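Local coordinates for nucleosome assembly protein 1, putative (Plasmodium falciparum, PDB 3FS3), which probably binds histones and acts as a histone chaperone in nucleosome assembly, at residues Glu113-Leu119 with Leu137-Ile143; Phe158-Phe162 with Ala274-Lys278. One frame throughout, in Å; residues are numbered along the deposited sequence.

Contact 1 (Glu113-Leu119 with Leu137-Ile143)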
loop_
_atom_site.group_PDB
_atom_site.type_symbol
_atom_site.label_atom_id
_atom_site.label_comp_id
_atom_site.label_asym_id
_atom_site.label_seq_id
_atom_site.Cartn_x
_atom_site.Cartn_y
_atom_site.Cartn_z
ATOM N N GLU A 113 -8.676 -26.536 17.148
ATOM C CA GLU A 113 -8.875 -25.086 17.158
ATOM C C GLU A 113 -7.783 -24.249 16.509
ATOM O O GLU A 113 -7.695 -23.041 16.757
ATOM C CB GLU A 113 -9.082 -24.601 18.602
ATOM C CG GLU A 113 -9.900 -25.556 19.440
ATOM C CD GLU A 113 -10.384 -24.945 20.743
ATOM O OE1 GLU A 113 -9.708 -24.034 21.278
ATOM O OE2 GLU A 113 -11.440 -25.391 21.239
ATOM N N PHE A 114 -6.972 -24.874 15.658
ATOM C CA PHE A 114 -5.883 -24.163 15.000
ATOM C C PHE A 114 -6.229 -22.811 14.393
ATOM O O PHE A 114 -5.602 -21.811 14.717
ATOM C CB PHE A 114 -5.254 -25.013 13.894
ATOM C CG PHE A 114 -4.151 -24.300 13.157
ATOM C CD1 PHE A 114 -2.896 -24.138 13.747
ATOM C CD2 PHE A 114 -4.386 -23.741 11.909
ATOM C CE1 PHE A 114 -1.887 -23.425 13.098
ATOM C CE2 PHE A 114 -3.391 -23.027 11.247
ATOM C CZ PHE A 114 -2.128 -22.867 11.848
ATOM N N TRP A 115 -7.203 -22.779 13.492
ATOM C CA TRP A 115 -7.555 -21.522 12.841
ATOM C C TRP A 115 -8.243 -20.530 13.776
ATOM O O TRP A 115 -7.980 -19.327 13.707
ATOM C CB TRP A 115 -8.419 -21.776 11.596
ATOM C CG TRP A 115 -7.707 -22.559 10.550
ATOM C CD1 TRP A 115 -7.870 -23.886 10.268
ATOM C CD2 TRP A 115 -6.675 -22.086 9.675
ATOM N NE1 TRP A 115 -7.002 -24.267 9.273
ATOM C CE2 TRP A 115 -6.255 -23.186 8.893
ATOM C CE3 TRP A 115 -6.064 -20.840 9.477
ATOM C CZ2 TRP A 115 -5.252 -23.078 7.923
ATOM C CZ3 TRP A 115 -5.070 -20.731 8.514
ATOM C CH2 TRP A 115 -4.673 -21.848 7.746
ATOM N N LEU A 116 -9.117 -21.021 14.649
ATOM C CA LEU A 116 -9.782 -20.121 15.578
ATOM C C LEU A 116 -8.733 -19.364 16.371
ATOM O O LEU A 116 -8.813 -18.142 16.498
ATOM C CB LEU A 116 -10.684 -20.873 16.550
ATOM C CG LEU A 116 -11.170 -19.987 17.714
ATOM C CD1 LEU A 116 -11.896 -18.760 17.161
ATOM C CD2 LEU A 116 -12.091 -20.781 18.640
ATOM N N ARG A 117 -7.745 -20.084 16.895
ATOM C CA ARG A 117 -6.711 -19.443 17.695
ATOM C C ARG A 117 -5.821 -18.520 16.884
ATOM O O ARG A 117 -5.446 -17.451 17.355
ATOM C CB ARG A 117 -5.889 -20.491 18.438
ATOM C CG ARG A 117 -6.698 -21.147 19.540
ATOM C CD ARG A 117 -5.904 -22.133 20.371
ATOM N NE ARG A 117 -6.782 -22.854 21.292
ATOM C CZ ARG A 117 -6.432 -23.943 21.971
ATOM N NH1 ARG A 117 -5.211 -24.451 21.838
ATOM N NH2 ARG A 117 -7.307 -24.531 22.776
ATOM N N ALA A 118 -5.489 -18.916 15.661
ATOM C CA ALA A 118 -4.671 -18.056 14.819
ATOM C C ALA A 118 -5.454 -16.760 14.588
ATOM O O ALA A 118 -4.914 -15.665 14.746
ATOM C CB ALA A 118 -4.370 -18.746 13.480
ATOM N N LEU A 119 -6.728 -16.888 14.219
ATOM C CA LEU A 119 -7.579 -15.719 13.982
ATOM C C LEU A 119 -7.722 -14.861 15.246
ATOM O O LEU A 119 -7.668 -13.633 15.179
ATOM C CB LEU A 119 -8.969 -16.155 13.510
ATOM C CG LEU A 119 -9.097 -16.830 12.142
ATOM C CD1 LEU A 119 -10.490 -17.416 11.989
ATOM C CD2 LEU A 119 -8.818 -15.822 11.042
ATOM N N LEU A 137 -16.268 -21.791 14.530
ATOM C CA LEU A 137 -14.923 -21.703 13.982
ATOM C C LEU A 137 -14.005 -22.887 14.319
ATOM O O LEU A 137 -13.009 -23.120 13.633
ATOM C CB LEU A 137 -14.287 -20.372 14.413
ATOM C CG LEU A 137 -14.950 -19.116 13.829
ATOM C CD1 LEU A 137 -14.401 -17.872 14.530
ATOM C CD2 LEU A 137 -14.696 -19.043 12.305
ATOM N N VAL A 138 -14.339 -23.638 15.362
ATOM C CA VAL A 138 -13.541 -24.797 15.730
ATOM C C VAL A 138 -13.669 -25.898 14.667
ATOM O O VAL A 138 -12.894 -26.851 14.661
ATOM C CB VAL A 138 -13.965 -25.380 17.105
ATOM C CG1 VAL A 138 -13.719 -24.348 18.215
ATOM C CG2 VAL A 138 -15.428 -25.800 17.067
ATOM N N TYR A 139 -14.648 -25.766 13.778
ATOM C CA TYR A 139 -14.849 -26.745 12.709
ATOM C C TYR A 139 -14.058 -26.352 11.461
ATOM O O TYR A 139 -14.055 -27.068 10.464
ATOM C CB TYR A 139 -16.337 -26.840 12.358
ATOM C CG TYR A 139 -17.143 -27.588 13.395
ATOM C CD1 TYR A 139 -17.257 -28.977 13.339
ATOM C CD2 TYR A 139 -17.745 -26.920 14.466
ATOM C CE1 TYR A 139 -17.944 -29.688 14.319
ATOM C CE2 TYR A 139 -18.436 -27.625 15.464
ATOM C CZ TYR A 139 -18.525 -29.011 15.380
ATOM O OH TYR A 139 -19.153 -29.739 16.366
ATOM N N LEU A 140 -13.381 -25.211 11.527
ATOM C CA LEU A 140 -12.605 -24.716 10.399
ATOM C C LEU A 140 -11.423 -25.662 10.100
ATOM O O LEU A 140 -10.636 -25.984 10.993
ATOM C CB LEU A 140 -12.135 -23.284 10.722
ATOM C CG LEU A 140 -11.930 -22.269 9.591
ATOM C CD1 LEU A 140 -13.061 -22.363 8.578
ATOM C CD2 LEU A 140 -11.846 -20.862 10.174
ATOM N N ASN A 141 -11.340 -26.143 8.857
ATOM C CA ASN A 141 -10.262 -27.047 8.440
ATOM C C ASN A 141 -9.178 -26.311 7.679
ATOM O O ASN A 141 -8.005 -26.680 7.738
ATOM C CB ASN A 141 -10.776 -28.163 7.520
ATOM C CG ASN A 141 -11.234 -29.397 8.279
ATOM O OD1 ASN A 141 -10.950 -29.557 9.468
ATOM N ND2 ASN A 141 -11.932 -30.287 7.587
ATOM N N ASP A 142 -9.561 -25.269 6.952
ATOM C CA ASP A 142 -8.568 -24.560 6.171
ATOM C C ASP A 142 -9.101 -23.263 5.593
ATOM O O ASP A 142 -10.302 -23.120 5.344
ATOM C CB ASP A 142 -8.092 -25.486 5.046
ATOM C CG ASP A 142 -6.848 -24.974 4.333
ATOM O OD1 ASP A 142 -6.004 -24.314 4.973
ATOM O OD2 ASP A 142 -6.706 -25.260 3.127
ATOM N N ILE A 143 -8.191 -22.314 5.407
ATOM C CA ILE A 143 -8.502 -21.018 4.819
ATOM C C ILE A 143 -7.498 -20.867 3.689
ATOM O O ILE A 143 -6.292 -21.016 3.902
ATOM C CB ILE A 143 -8.300 -19.852 5.806
ATOM C CG1 ILE A 143 -9.159 -20.055 7.051
ATOM C CG2 ILE A 143 -8.697 -18.535 5.131
ATOM C CD1 ILE A 143 -9.051 -18.903 8.044
HETATM O O HOH W 1 -11.085 -27.806 16.037
HETATM O O HOH W 2 -9.162 -25.404 13.234
HETATM O O HOH W 3 -10.511 -23.565 14.740
#
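In the NAP-fold domain, the short helix 114-120 lies against the start of the sheet's first strand, 140-147, and Trp115 makes the largest share of the contact with Leu140, Asn141, Asp142 and Ile143. The indole NE1 gives a weak, bent hydrogen bond to Asn141 O (3.0 Å, N-H...O angle 143°), which lies near the plane of the ring. The backbone at Asp142 C and Ile143 N lies over one face of the indole, towards its rim, while Phe114 turns its edge to the opposite face, with CD2 3.5 Å above the plane, over its centre. Ile143 CD1 reaches Trp115 CE3 at 3.8 Å, the two side chains running antiparallel alongside one another. Asp142 OD1 approaches Trp115 CZ2 obliquely, with the carboxylate turned 46° from the ring plane. Asn141 and Asp142 form a classic beta bulge opposite Tyr163, and the indole meets the strand at this irregularity. Nearer the helix N-terminus, a type I turn from Leu137 to Leu140 leads into the strand. Its carbonyls face the first turn of the helix, whose N-cap is Glu113, and three waters join them: one accepts from Glu113 N and donates to Val138 O, a second links Trp115 N to Leu140 O, and a third Leu116 N to Leu137 O. Leu116 has CG anti to its backbone N (chi1 168°), and its two methyls divide between neighbours, CD1 meeting Leu137 CD1 at 3.7 Å and CD2 meeting Val138 CG1 at 3.9 Å. One turn on, the side chains of Leu119 and Leu140 cross at about a right angle, with Leu119 CD1 4.1 Å from Leu140 CD2.

Contact 2 (Phe158-Phe162 with Ala274-Lys278)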
loop_
_atom_site.group_PDB
_atom_site.type_symbol
_atom_site.label_atom_id
_atom_site.label_comp_id
_atom_site.label_asym_id
_atom_site.label_seq_id
_atom_site.Cartn_x
_atom_site.Cartn_y
_atom_site.Cartn_z
ATOM N N PHE A 158 -9.394 -11.534 -6.102
ATOM C CA PHE A 158 -9.080 -12.742 -5.349
ATOM C C PHE A 158 -10.296 -13.321 -4.633
ATOM O O PHE A 158 -11.307 -12.646 -4.434
ATOM C CB PHE A 158 -7.963 -12.451 -4.342
ATOM C CG PHE A 158 -8.355 -11.490 -3.254
ATOM C CD1 PHE A 158 -8.904 -11.953 -2.065
ATOM C CD2 PHE A 158 -8.182 -10.121 -3.421
ATOM C CE1 PHE A 158 -9.269 -11.069 -1.057
ATOM C CE2 PHE A 158 -8.548 -9.231 -2.416
ATOM C CZ PHE A 158 -9.093 -9.711 -1.231
ATOM N N ILE A 159 -10.190 -14.586 -4.248
ATOM C CA ILE A 159 -11.280 -15.254 -3.560
ATOM C C ILE A 159 -10.784 -16.004 -2.332
ATOM O O ILE A 159 -9.868 -16.822 -2.419
ATOM C CB ILE A 159 -12.027 -16.207 -4.535
ATOM C CG1 ILE A 159 -13.023 -17.087 -3.778
ATOM C CG2 ILE A 159 -11.034 -17.024 -5.333
ATOM C CD1 ILE A 159 -12.449 -18.400 -3.300
ATOM N N LEU A 160 -11.380 -15.698 -1.182
ATOM C CA LEU A 160 -11.021 -16.345 0.078
ATOM C C LEU A 160 -11.954 -17.527 0.343
ATOM O O LEU A 160 -13.171 -17.386 0.280
ATOM C CB LEU A 160 -11.131 -15.347 1.228
ATOM C CG LEU A 160 -10.165 -14.169 1.224
ATOM C CD1 LEU A 160 -10.516 -13.247 2.390
ATOM C CD2 LEU A 160 -8.718 -14.668 1.320
ATOM N N SER A 161 -11.389 -18.692 0.637
ATOM C CA SER A 161 -12.208 -19.873 0.902
ATOM C C SER A 161 -12.002 -20.400 2.315
ATOM O O SER A 161 -10.873 -20.540 2.778
ATOM C CB SER A 161 -11.894 -20.986 -0.103
ATOM O OG SER A 161 -12.221 -20.588 -1.421
ATOM N N PHE A 162 -13.112 -20.680 2.987
ATOM C CA PHE A 162 -13.116 -21.198 4.349
ATOM C C PHE A 162 -13.706 -22.612 4.311
ATOM O O PHE A 162 -14.904 -22.793 4.080
ATOM C CB PHE A 162 -13.960 -20.279 5.237
ATOM C CG PHE A 162 -13.432 -18.867 5.323
ATOM C CD1 PHE A 162 -12.752 -18.430 6.457
ATOM C CD2 PHE A 162 -13.582 -17.992 4.256
ATOM C CE1 PHE A 162 -12.230 -17.138 6.524
ATOM C CE2 PHE A 162 -13.065 -16.698 4.311
ATOM C CZ PHE A 162 -12.385 -16.270 5.452
ATOM N N ALA A 274 -10.610 -8.988 5.231
ATOM C CA ALA A 274 -10.246 -9.872 4.132
ATOM C C ALA A 274 -8.771 -9.774 3.808
ATOM O O ALA A 274 -8.107 -10.782 3.560
ATOM C CB ALA A 274 -11.060 -9.526 2.904
ATOM N N LEU A 275 -8.268 -8.548 3.810
ATOM C CA LEU A 275 -6.873 -8.289 3.505
ATOM C C LEU A 275 -5.963 -8.911 4.561
ATOM O O LEU A 275 -4.903 -9.440 4.246
ATOM C CB LEU A 275 -6.634 -6.780 3.437
ATOM C CG LEU A 275 -5.441 -6.336 2.592
ATOM C CD1 LEU A 275 -5.719 -6.636 1.121
ATOM C CD2 LEU A 275 -5.212 -4.847 2.781
ATOM N N THR A 276 -6.383 -8.836 5.818
ATOM C CA THR A 276 -5.600 -9.384 6.912
ATOM C C THR A 276 -5.535 -10.905 6.818
ATOM O O THR A 276 -4.490 -11.504 7.067
ATOM C CB THR A 276 -6.199 -8.989 8.274
ATOM O OG1 THR A 276 -6.232 -7.561 8.381
ATOM C CG2 THR A 276 -5.366 -9.549 9.410
ATOM N N ILE A 277 -6.653 -11.526 6.460
ATOM C CA ILE A 277 -6.690 -12.974 6.336
ATOM C C ILE A 277 -5.799 -13.393 5.180
ATOM O O ILE A 277 -4.997 -14.311 5.297
ATOM C CB ILE A 277 -8.128 -13.480 6.084
ATOM C CG1 ILE A 277 -8.960 -13.308 7.359
ATOM C CG2 ILE A 277 -8.099 -14.945 5.625
ATOM C CD1 ILE A 277 -10.405 -13.754 7.233
ATOM N N LYS A 278 -5.942 -12.686 4.068
ATOM C CA LYS A 278 -5.178 -12.955 2.861
ATOM C C LYS A 278 -3.674 -12.751 3.001
ATOM O O LYS A 278 -2.888 -13.617 2.632
ATOM C CB LYS A 278 -5.710 -12.067 1.729
ATOM C CG LYS A 278 -4.826 -11.982 0.495
ATOM C CD LYS A 278 -5.539 -11.205 -0.610
ATOM C CE LYS A 278 -4.706 -11.116 -1.880
ATOM N NZ LYS A 278 -3.511 -10.237 -1.715
#
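Strand 158-162 and helix 274-278 cross at 75°, their axes approaching to 9.8 Å, and the CA atoms of Leu160 and Lys278 are the nearest pair, 7.3 Å apart. This is the layered alpha/beta packing of the NAP domain, in which the long helix 260-289 lies across a face of the four-stranded antiparallel sheet. Phe158, Leu160 and Phe162 form the strand's side of the interface; Ala274, Ile277 and Lys278 form that of the helix. Leu160 projects towards the helix and splits its methyls: CD1 lies 3.8 Å from Ala274 CB and also touches Ala274 O, whereas CD2 is directed at Lys278 CB and, more loosely, at Ile277 CG2. Ala274 O accepts the helical hydrogen bond from Lys278 N, and the Leu160 methyl packs against it. At one end of the row, Phe162 presents the edge of its ring to Ile277, whose CD1 lies near the ring plane and 3.7 Å from Phe162 CZ; Phe241 meets the same phenyl group edge-to-face. At the other end, Phe158 receives the aliphatic part of Lys278. That lysine leaves the helix with CG anti to the backbone N (chi1 166°) and stays extended as far as CE, which carries its methylenes across the aromatic face. A bend at chi4 (-70°) then turns the ammonium, leaving NZ with at most a weak, long cation-pi attraction. The CH-pi contact is more intimate: Lys278 CD stands 3.6 Å from the centroid of the Phe158 ring, almost directly above its centre.

How the contacts relate
Contacts 1 and 2 occur in series along the chain and lie about 14 Å apart between centres, joined through neighbouring antiparallel strands of one sheet. Contact 1 fits helix 114-120 to the beginning of strand 140-147; contact 2 sets helix 260-289 against strand 158-164. Ile143 bridges them: while its CD1 serves contact 1, its CG2 packs 3.7 Å from Ile277 CG2 on the long helix. Phe162 continues the apolar layer, its CE1 lying 3.9 Å from Ile143 CD1 and its CB 4.0 Å from Leu140 CD1. Within 113-119, Phe114 also packs on Leu58 of the second subunit, whereas no other chain of the assembly touches the segments of contact 2.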